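PDB 4PAG: periplasmic binding protein from Sulfurospirillum deleyianum, which probably captures a small solute in the periplasm for import by an ABC transporter, and carries a bound histidine in this structure. Local coordinates for residues T95-L100 with K118-D123; P99-K104 with N209-L214; C186-H191 with K205-S210. All coordinates share one frame; numbering follows the deposited sequence.

Contact 1 (T95-L100 with K118-D123)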
loop_
_atom_site.group_PDB
_atom_site.type_symbol
_atom_site.label_atom_id
_atom_site.label_comp_id
_atom_site.label_asym_id
_atom_site.label_seq_id
_atom_site.Cartn_x
_atom_site.Cartn_y
_atom_site.Cartn_z
ATOM N N THR A 95 5.374 3.749 13.953
ATOM C CA THR A 95 4.959 2.365 13.752
ATOM C C THR A 95 3.579 2.218 13.121
ATOM O O THR A 95 2.782 3.162 13.068
ATOM C CB THR A 95 5.002 1.551 15.060
ATOM O OG1 THR A 95 3.881 1.879 15.887
ATOM C CG2 THR A 95 6.280 1.814 15.818
ATOM N N TRP A 96 3.325 1.001 12.648
ATOM C CA TRP A 96 2.066 0.616 12.018
ATOM C C TRP A 96 1.098 0.105 13.097
ATOM O O TRP A 96 1.353 -0.906 13.734
ATOM C CB TRP A 96 2.402 -0.449 10.970
ATOM C CG TRP A 96 1.301 -0.999 10.133
ATOM C CD1 TRP A 96 -0.010 -0.626 10.112
ATOM C CD2 TRP A 96 1.448 -2.016 9.143
ATOM N NE1 TRP A 96 -0.694 -1.376 9.182
ATOM C CE2 TRP A 96 0.181 -2.240 8.579
ATOM C CE3 TRP A 96 2.529 -2.788 8.705
ATOM C CZ2 TRP A 96 -0.035 -3.188 7.578
ATOM C CZ3 TRP A 96 2.318 -3.727 7.707
ATOM C CH2 TRP A 96 1.042 -3.924 7.161
ATOM N N ASP A 97 0.010 0.845 13.318
ATOM C CA ASP A 97 -0.981 0.512 14.348
ATOM C C ASP A 97 -1.999 -0.474 13.786
ATOM O O ASP A 97 -3.031 -0.066 13.250
ATOM C CB ASP A 97 -1.692 1.790 14.830
ATOM C CG ASP A 97 -2.748 1.529 15.898
ATOM O OD1 ASP A 97 -2.925 0.371 16.330
ATOM O OD2 ASP A 97 -3.404 2.511 16.314
ATOM N N THR A 98 -1.709 -1.767 13.907
ATOM C CA THR A 98 -2.630 -2.807 13.433
ATOM C C THR A 98 -2.554 -3.999 14.403
ATOM O O THR A 98 -1.460 -4.324 14.896
ATOM C CB THR A 98 -2.324 -3.184 11.958
ATOM O OG1 THR A 98 -3.388 -3.982 11.406
ATOM C CG2 THR A 98 -0.996 -3.918 11.829
ATOM N N PRO A 99 -3.710 -4.622 14.718
ATOM C CA PRO A 99 -3.763 -5.581 15.833
ATOM C C PRO A 99 -2.827 -6.774 15.727
ATOM O O PRO A 99 -2.293 -7.200 16.735
ATOM C CB PRO A 99 -5.225 -6.050 15.869
ATOM C CG PRO A 99 -5.959 -5.276 14.841
ATOM C CD PRO A 99 -5.053 -4.245 14.243
ATOM N N LEU A 100 -2.613 -7.303 14.525
ATOM C CA LEU A 100 -1.714 -8.435 14.353
ATOM C C LEU A 100 -0.230 -8.088 14.554
ATOM O O LEU A 100 0.586 -8.995 14.675
ATOM C CB LEU A 100 -1.923 -9.086 12.979
ATOM C CG LEU A 100 -3.316 -9.685 12.745
ATOM C CD1 LEU A 100 -3.492 -10.054 11.279
ATOM C CD2 LEU A 100 -3.570 -10.898 13.627
ATOM N N LYS A 118 2.430 5.591 16.806
ATOM C CA LYS A 118 1.824 4.651 15.882
ATOM C C LYS A 118 0.695 5.313 15.112
ATOM O O LYS A 118 0.011 6.198 15.632
ATOM C CB LYS A 118 1.352 3.391 16.616
ATOM C CG LYS A 118 0.208 3.553 17.604
ATOM C CD LYS A 118 -0.011 2.212 18.293
ATOM C CE LYS A 118 -1.382 2.077 18.922
ATOM N NZ LYS A 118 -1.409 2.595 20.308
ATOM N N VAL A 119 0.516 4.881 13.867
ATOM C CA VAL A 119 -0.508 5.446 13.002
ATOM C C VAL A 119 -1.389 4.342 12.427
ATOM O O VAL A 119 -0.907 3.264 12.069
ATOM C CB VAL A 119 0.105 6.306 11.872
ATOM C CG1 VAL A 119 0.918 7.450 12.467
ATOM C CG2 VAL A 119 0.973 5.473 10.941
ATOM N N ASN A 120 -2.684 4.626 12.358
ATOM C CA ASN A 120 -3.674 3.664 11.913
ATOM C C ASN A 120 -4.014 3.885 10.441
ATOM O O ASN A 120 -4.755 4.803 10.100
ATOM C CB ASN A 120 -4.925 3.773 12.786
ATOM C CG ASN A 120 -5.915 2.658 12.525
ATOM O OD1 ASN A 120 -5.850 1.981 11.504
ATOM N ND2 ASN A 120 -6.835 2.463 13.449
ATOM N N ILE A 121 -3.493 3.023 9.579
ATOM C CA ILE A 121 -3.628 3.205 8.128
ATOM C C ILE A 121 -4.408 2.090 7.435
ATOM O O ILE A 121 -4.432 2.018 6.205
ATOM C CB ILE A 121 -2.247 3.312 7.461
ATOM C CG1 ILE A 121 -1.350 2.150 7.899
ATOM C CG2 ILE A 121 -1.612 4.641 7.818
ATOM C CD1 ILE A 121 -0.192 1.880 6.969
ATOM N N ASP A 122 -5.052 1.225 8.205
ATOM C CA ASP A 122 -5.729 0.079 7.611
ATOM C C ASP A 122 -6.908 0.505 6.730
ATOM O O ASP A 122 -7.070 0.000 5.618
ATOM C CB ASP A 122 -6.149 -0.907 8.692
ATOM C CG ASP A 122 -4.967 -1.720 9.234
ATOM O OD1 ASP A 122 -3.827 -1.624 8.705
ATOM O OD2 ASP A 122 -5.181 -2.465 10.197
ATOM N N ASP A 123 -7.705 1.450 7.217
ATOM C CA ASP A 123 -8.743 2.074 6.410
ATOM C C ASP A 123 -8.069 3.167 5.600
ATOM O O ASP A 123 -7.537 4.115 6.167
ATOM C CB ASP A 123 -9.836 2.667 7.309
ATOM C CG ASP A 123 -11.065 3.149 6.530
ATOM O OD1 ASP A 123 -10.999 3.365 5.289
ATOM O OD2 ASP A 123 -12.116 3.325 7.188
HETATM O O HOH W 1 -3.198 0.494 10.645
HETATM O O HOH W 2 -2.907 5.298 16.119
#
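Val119 joins the ends of two parallel strands through its backbone, its N giving a hydrogen bond to Thr95 O (3.0 Å) and its O taking one from Asp97 N (2.9 Å). Beyond them side chains take over. Trp96 NE1 donates a hydrogen bond to Asp122 OD1 at 3.2 Å; the oxygen lies at the ring edge, close to its plane, while ring and carboxylate stand nearly perpendicular (83°). With CG anti to the backbone N (chi1 -178°), the indole is directed toward Ile121, whose CD1 sits over one face; Thr98 CG2 rests on the opposite face. The two strands belong to the beta-alpha-beta unit of strand 92-96, helix 99-112 and strand 116-119, with 116-119 an outer strand of its sheet. Thr98 OG1 donates to the syn lone pair of Asp122 OD2 (2.6 Å), and each carboxylate oxygen is thus engaged, which fixes the rotation of the group. A lysine in place of Asp122 would probably leave both the indole N-H and the Thr98 hydroxyl without their acceptor. One water links Asp97 O, Asn120 OD1 and Ile121 N; another spans Asp97 OD2 and Lys118 O. The Lys118 chain crosses the Asp97 carboxylate at a slant, CE 3.3 Å from OD2, but NZ donates a hydrogen bond to Val9 O, and Asp97 OD1 accepts from Asn102 ND2.

Contact 2 (P99-K104 with N209-L214)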
loop_
_atom_site.group_PDB
_atom_site.type_symbol
_atom_site.label_atom_id
_atom_site.label_comp_id
_atom_site.label_asym_id
_atom_site.label_seq_id
_atom_site.Cartn_x
_atom_site.Cartn_y
_atom_site.Cartn_z
ATOM N N PRO A 99 -3.710 -4.622 14.718
ATOM C CA PRO A 99 -3.763 -5.581 15.833
ATOM C C PRO A 99 -2.827 -6.774 15.727
ATOM O O PRO A 99 -2.293 -7.200 16.735
ATOM C CB PRO A 99 -5.225 -6.050 15.869
ATOM C CG PRO A 99 -5.959 -5.276 14.841
ATOM C CD PRO A 99 -5.053 -4.245 14.243
ATOM N N LEU A 100 -2.613 -7.303 14.525
ATOM C CA LEU A 100 -1.714 -8.435 14.353
ATOM C C LEU A 100 -0.230 -8.088 14.554
ATOM O O LEU A 100 0.586 -8.995 14.675
ATOM C CB LEU A 100 -1.923 -9.086 12.979
ATOM C CG LEU A 100 -3.316 -9.685 12.745
ATOM C CD1 LEU A 100 -3.492 -10.054 11.279
ATOM C CD2 LEU A 100 -3.570 -10.898 13.627
ATOM N N LEU A 101 0.120 -6.799 14.591
ATOM C CA LEU A 101 1.522 -6.380 14.819
ATOM C C LEU A 101 1.798 -5.652 16.138
ATOM O O LEU A 101 2.954 -5.560 16.550
ATOM C CB LEU A 101 2.012 -5.498 13.656
ATOM C CG LEU A 101 2.107 -6.226 12.308
ATOM C CD1 LEU A 101 2.400 -5.259 11.173
ATOM C CD2 LEU A 101 3.158 -7.315 12.349
ATOM N N ASN A 102 0.764 -5.138 16.801
ATOM C CA ASN A 102 0.974 -4.210 17.922
ATOM C C ASN A 102 1.685 -4.838 19.126
ATOM O O ASN A 102 2.478 -4.167 19.774
ATOM C CB ASN A 102 -0.351 -3.563 18.367
ATOM C CG ASN A 102 -0.853 -2.509 17.391
ATOM O OD1 ASN A 102 -0.093 -1.961 16.591
ATOM N ND2 ASN A 102 -2.140 -2.217 17.457
ATOM N N GLU A 103 1.414 -6.113 19.410
ATOM C CA GLU A 103 1.996 -6.780 20.589
ATOM C C GLU A 103 3.519 -6.835 20.491
ATOM O O GLU A 103 4.231 -6.289 21.341
ATOM C CB GLU A 103 1.432 -8.203 20.763
ATOM C CG GLU A 103 1.922 -8.910 22.025
ATOM C CD GLU A 103 1.352 -10.314 22.215
ATOM O OE1 GLU A 103 0.782 -10.890 21.266
ATOM O OE2 GLU A 103 1.489 -10.859 23.329
ATOM N N LYS A 104 4.005 -7.490 19.440
ATOM C CA LYS A 104 5.439 -7.650 19.211
ATOM C C LYS A 104 6.143 -6.296 19.093
ATOM O O LYS A 104 7.256 -6.117 19.612
ATOM C CB LYS A 104 5.667 -8.495 17.952
ATOM C CG LYS A 104 7.108 -8.578 17.466
ATOM C CD LYS A 104 7.836 -9.804 17.993
ATOM C CE LYS A 104 9.322 -9.788 17.639
ATOM N NZ LYS A 104 9.617 -9.389 16.228
ATOM N N ASN A 209 -6.443 -13.653 9.587
ATOM C CA ASN A 209 -5.960 -14.007 10.925
ATOM C C ASN A 209 -4.468 -14.295 10.999
ATOM O O ASN A 209 -3.997 -14.832 11.991
ATOM C CB ASN A 209 -6.770 -15.184 11.487
ATOM C CG ASN A 209 -6.452 -16.502 10.812
ATOM O OD1 ASN A 209 -5.950 -16.544 9.688
ATOM N ND2 ASN A 209 -6.750 -17.595 11.499
ATOM N N SER A 210 -3.729 -13.944 9.952
ATOM C CA SER A 210 -2.269 -14.010 9.966
ATOM C C SER A 210 -1.757 -12.730 9.337
ATOM O O SER A 210 -2.446 -12.129 8.523
ATOM C CB SER A 210 -1.766 -15.217 9.176
ATOM O OG SER A 210 -2.006 -15.057 7.782
ATOM N N VAL A 211 -0.555 -12.310 9.703
ATOM C CA VAL A 211 0.011 -11.093 9.137
ATOM C C VAL A 211 0.162 -11.186 7.611
ATOM O O VAL A 211 -0.185 -10.246 6.892
ATOM C CB VAL A 211 1.380 -10.772 9.774
ATOM C CG1 VAL A 211 2.049 -9.604 9.060
ATOM C CG2 VAL A 211 1.202 -10.459 11.251
ATOM N N VAL A 212 0.680 -12.304 7.110
ATOM C CA VAL A 212 0.962 -12.398 5.667
ATOM C C VAL A 212 -0.266 -12.650 4.797
ATOM O O VAL A 212 -0.225 -12.363 3.618
ATOM C CB VAL A 212 2.047 -13.443 5.326
ATOM C CG1 VAL A 212 3.332 -13.132 6.078
ATOM C CG2 VAL A 212 1.575 -14.859 5.605
ATOM N N GLY A 213 -1.350 -13.170 5.372
ATOM C CA GLY A 213 -2.530 -13.544 4.589
ATOM C C GLY A 213 -2.237 -14.767 3.736
ATOM O O GLY A 213 -1.888 -15.812 4.260
ATOM N N LEU A 214 -2.359 -14.632 2.418
ATOM C CA LEU A 214 -2.084 -15.730 1.480
ATOM C C LEU A 214 -2.896 -17.002 1.792
ATOM O O LEU A 214 -2.351 -18.072 2.031
ATOM C CB LEU A 214 -0.575 -16.009 1.406
ATOM C CG LEU A 214 0.287 -14.815 0.968
ATOM C CD1 LEU A 214 1.776 -15.125 1.124
ATOM C CD2 LEU A 214 -0.023 -14.361 -0.460
#
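Leu100 and Leu101, near the start of helix 99-112, meet Val211 in a small, wholly van der Waals contact at the protein surface. Val211 is the pivot. Its CG1 is anti to the backbone N (chi1 173°), an orientation that sets CG2 beside that N and directs this methyl at the helix. Val211 CG2 touches Leu100 CB at 3.8 Å and is equally far, 3.8 Å, from Leu100 O, so it rests against the main chain of the helix as well as the root of a side chain. The same methyl reaches Leu101 CD2 (3.9 Å), and Val211 CG1 is only a little farther from that leucine carbon, at 4.2 Å; the two side chains cross at about a right angle, and CD2 meets the valine across its fork.

Both leucines have CG beside the backbone N (chi1 -63° for Leu100 and -66° for Leu101), but as neighbours on the turn they lead in different directions. Leu100 points at the loop, its CD1 against the Ser210 carbonyl, 3.6 Å from O, and its CD2 is loosely placed, 4.3 Å from Asn209 O. Leu101 is the more buried of the pair, and its other methyl, CD1, packs on the Trp96 ring at CE3.

On the loop side, Val211 O accepts from His191 NE2, which ties the valine to the neighbouring loop. The arrangement joins the helix after strand 92-96 in one alpha/beta lobe to a loop of the other, as expected where the two lobes of an FE_B12-type periplasmic binding protein face each other.

Contact 3 (C186-H191 with K205-S210)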
loop_
_atom_site.group_PDB
_atom_site.type_symbol
_atom_site.label_atom_id
_atom_site.label_comp_id
_atom_site.label_asym_id
_atom_site.label_seq_id
_atom_site.Cartn_x
_atom_site.Cartn_y
_atom_site.Cartn_z
ATOM N N CYS A 186 -8.604 -12.912 2.164
ATOM C CA CYS A 186 -9.961 -12.805 2.670
ATOM C C CYS A 186 -10.557 -11.480 2.204
ATOM O O CYS A 186 -9.824 -10.514 1.973
ATOM C CB CYS A 186 -9.956 -12.858 4.202
ATOM S SG CYS A 186 -9.513 -14.464 4.904
ATOM N N ASP A 187 -11.881 -11.437 2.068
ATOM C CA ASP A 187 -12.570 -10.202 1.731
ATOM C C ASP A 187 -12.396 -9.125 2.808
ATOM O O ASP A 187 -12.543 -7.948 2.519
ATOM C CB ASP A 187 -14.055 -10.445 1.448
ATOM C CG ASP A 187 -14.866 -10.707 2.701
ATOM O OD1 ASP A 187 -14.581 -11.680 3.427
ATOM O OD2 ASP A 187 -15.805 -9.925 2.964
ATOM N N ARG A 188 -12.088 -9.535 4.038
ATOM C CA ARG A 188 -11.714 -8.593 5.096
ATOM C C ARG A 188 -10.264 -8.841 5.498
ATOM O O ARG A 188 -9.963 -9.761 6.264
ATOM C CB ARG A 188 -12.664 -8.729 6.288
ATOM C CG ARG A 188 -14.005 -8.025 6.070
ATOM C CD ARG A 188 -15.150 -8.770 6.748
ATOM N NE ARG A 188 -15.380 -10.055 6.088
ATOM C CZ ARG A 188 -16.014 -11.101 6.617
ATOM N NH1 ARG A 188 -16.524 -11.051 7.853
ATOM N NH2 ARG A 188 -16.136 -12.215 5.894
ATOM N N SER A 189 -9.367 -8.020 4.958
ATOM C CA SER A 189 -7.923 -8.191 5.144
ATOM C C SER A 189 -7.237 -6.893 4.799
ATOM O O SER A 189 -7.653 -6.223 3.854
ATOM C CB SER A 189 -7.398 -9.286 4.212
ATOM O OG SER A 189 -5.975 -9.264 4.108
ATOM N N PHE A 190 -6.175 -6.528 5.521
ATOM C CA PHE A 190 -5.465 -5.315 5.137
ATOM C C PHE A 190 -4.713 -5.461 3.804
ATOM O O PHE A 190 -4.313 -4.461 3.198
ATOM C CB PHE A 190 -4.622 -4.684 6.265
ATOM C CG PHE A 190 -3.492 -5.526 6.803
ATOM C CD1 PHE A 190 -2.395 -5.867 6.019
ATOM C CD2 PHE A 190 -3.465 -5.865 8.156
ATOM C CE1 PHE A 190 -1.336 -6.593 6.550
ATOM C CE2 PHE A 190 -2.408 -6.587 8.691
ATOM C CZ PHE A 190 -1.338 -6.954 7.882
ATOM N N HIS A 191 -4.569 -6.691 3.327
ATOM C CA HIS A 191 -3.972 -6.944 2.013
ATOM C C HIS A 191 -4.918 -6.738 0.826
ATOM O O HIS A 191 -4.449 -6.508 -0.289
ATOM C CB HIS A 191 -3.402 -8.357 1.972
ATOM C CG HIS A 191 -2.219 -8.547 2.869
ATOM N ND1 HIS A 191 -1.026 -7.887 2.670
ATOM C CD2 HIS A 191 -2.049 -9.306 3.975
ATOM C CE1 HIS A 191 -0.165 -8.245 3.609
ATOM N NE2 HIS A 191 -0.763 -9.106 4.412
ATOM N N LYS A 205 -14.520 -15.319 1.089
ATOM C CA LYS A 205 -15.126 -14.691 2.267
ATOM C C LYS A 205 -14.547 -15.242 3.571
ATOM O O LYS A 205 -14.743 -16.408 3.901
ATOM C CB LYS A 205 -16.646 -14.895 2.263
ATOM C CG LYS A 205 -17.344 -14.504 0.967
ATOM C CD LYS A 205 -17.141 -13.035 0.647
ATOM C CE LYS A 205 -18.128 -12.525 -0.386
ATOM N NZ LYS A 205 -17.812 -11.110 -0.742
ATOM N N CYS A 206 -13.834 -14.393 4.301
ATOM C CA CYS A 206 -13.294 -14.736 5.629
ATOM C C CYS A 206 -12.683 -13.478 6.231
ATOM O O CYS A 206 -12.741 -12.409 5.616
ATOM C CB CYS A 206 -12.237 -15.857 5.561
ATOM S SG CYS A 206 -11.012 -15.728 4.224
ATOM N N VAL A 207 -12.120 -13.603 7.432
ATOM C CA VAL A 207 -11.395 -12.509 8.082
ATOM C C VAL A 207 -9.935 -12.921 8.252
ATOM O O VAL A 207 -9.629 -13.990 8.784
ATOM C CB VAL A 207 -11.999 -12.136 9.459
ATOM C CG1 VAL A 207 -11.206 -11.012 10.117
ATOM C CG2 VAL A 207 -13.450 -11.707 9.307
ATOM N N GLN A 208 -9.036 -12.052 7.812
ATOM C CA GLN A 208 -7.599 -12.269 7.951
ATOM C C GLN A 208 -7.207 -12.585 9.393
ATOM O O GLN A 208 -7.574 -11.857 10.309
ATOM C CB GLN A 208 -6.872 -11.005 7.511
ATOM C CG GLN A 208 -5.364 -11.022 7.696
ATOM C CD GLN A 208 -4.742 -9.668 7.418
ATOM O OE1 GLN A 208 -5.443 -8.657 7.308
ATOM N NE2 GLN A 208 -3.410 -9.640 7.311
ATOM N N ASN A 209 -6.443 -13.653 9.587
ATOM C CA ASN A 209 -5.960 -14.007 10.925
ATOM C C ASN A 209 -4.468 -14.295 10.999
ATOM O O ASN A 209 -3.997 -14.832 11.991
ATOM C CB ASN A 209 -6.770 -15.184 11.487
ATOM C CG ASN A 209 -6.452 -16.502 10.812
ATOM O OD1 ASN A 209 -5.950 -16.544 9.688
ATOM N ND2 ASN A 209 -6.750 -17.595 11.499
ATOM N N SER A 210 -3.729 -13.944 9.952
ATOM C CA SER A 210 -2.269 -14.010 9.966
ATOM C C SER A 210 -1.757 -12.730 9.337
ATOM O O SER A 210 -2.446 -12.129 8.523
ATOM C CB SER A 210 -1.766 -15.217 9.176
ATOM O OG SER A 210 -2.006 -15.057 7.782
#
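Cys186 and Cys206 form a disulfide, SG to SG 2.1 Å, that ties together two irregular loops of the second alpha/beta lobe of this periplasmic binding protein. The bond has left-handed chirality (chi3 -97°), and next to it the backbones make a single beta bridge between Arg188 and Val207: Gln208 N gives a nearly straight bond to Arg188 O (2.9 Å), whereas that from Arg188 N to Cys206 O is weak.

Asp187 adds a side-chain tie beside this bridge. Its OD1 accepts from Cys206 N, which arrives nearly in line with the C-O bond, and through its syn lone pair from Arg188 NH2, with OD1 lying in the guanidinium plane, completing a salt bridge. Held there, the guanidinium has Val207 CG2 over one face. With two firm donors on OD1, the carboxylate is probably stabilised as an anion. Lys205 lays its aliphatic CD against this carboxylate; its NZ is hydrogen-bonded to Leu202 O.

Gln208 carries the other end. Gln208 CB sits 3.6 Å from Arg188 O. From there CG continues anti to the backbone N, in an extended chain that passes Ser189 OG, and Gln208 CD follows at 3.6 Å from Ser189 OG. Of the amide atoms, Gln208 OE1 accepts from Phe190 N (2.9 Å), a donor tilted out of the carbonyl plane. Gln208 NE2 lies over one face of the Phe190 ring, toward its rim and 3.4 Å from CZ; the ring and amide planes are steeply inclined, at 66°. Gln208 NE2 also approaches His191 CD2 at 3.6 Å, while the imidazole ND1 is hydrogen-bonded to Asp270. Finally, Gln208 NE2 donates to Ser210 O, at 2.9 Å and 17° out of the amide plane.

In the fold
Contact 1 closes well before contact 3 opens along the chain, whereas contact 2 spans the interval, starting from Pro99-Leu100 of contact 1 and ending on Asn209-Ser210 of contact 3. Contacts 1 and 2 both use helix 99-112; contacts 2 and 3 share the loop between strands 201-202 and 215-216. Centres lie about 11 Å apart for contacts 1 and 2 and for 2 and 3, and about 15 Å for 1 and 3, which meet directly where the Trp96 and Phe190 rings pack. Contact 1 belongs to one lobe and contact 3 to the other, so contact 2 and this ring pair lie where the two lobes meet.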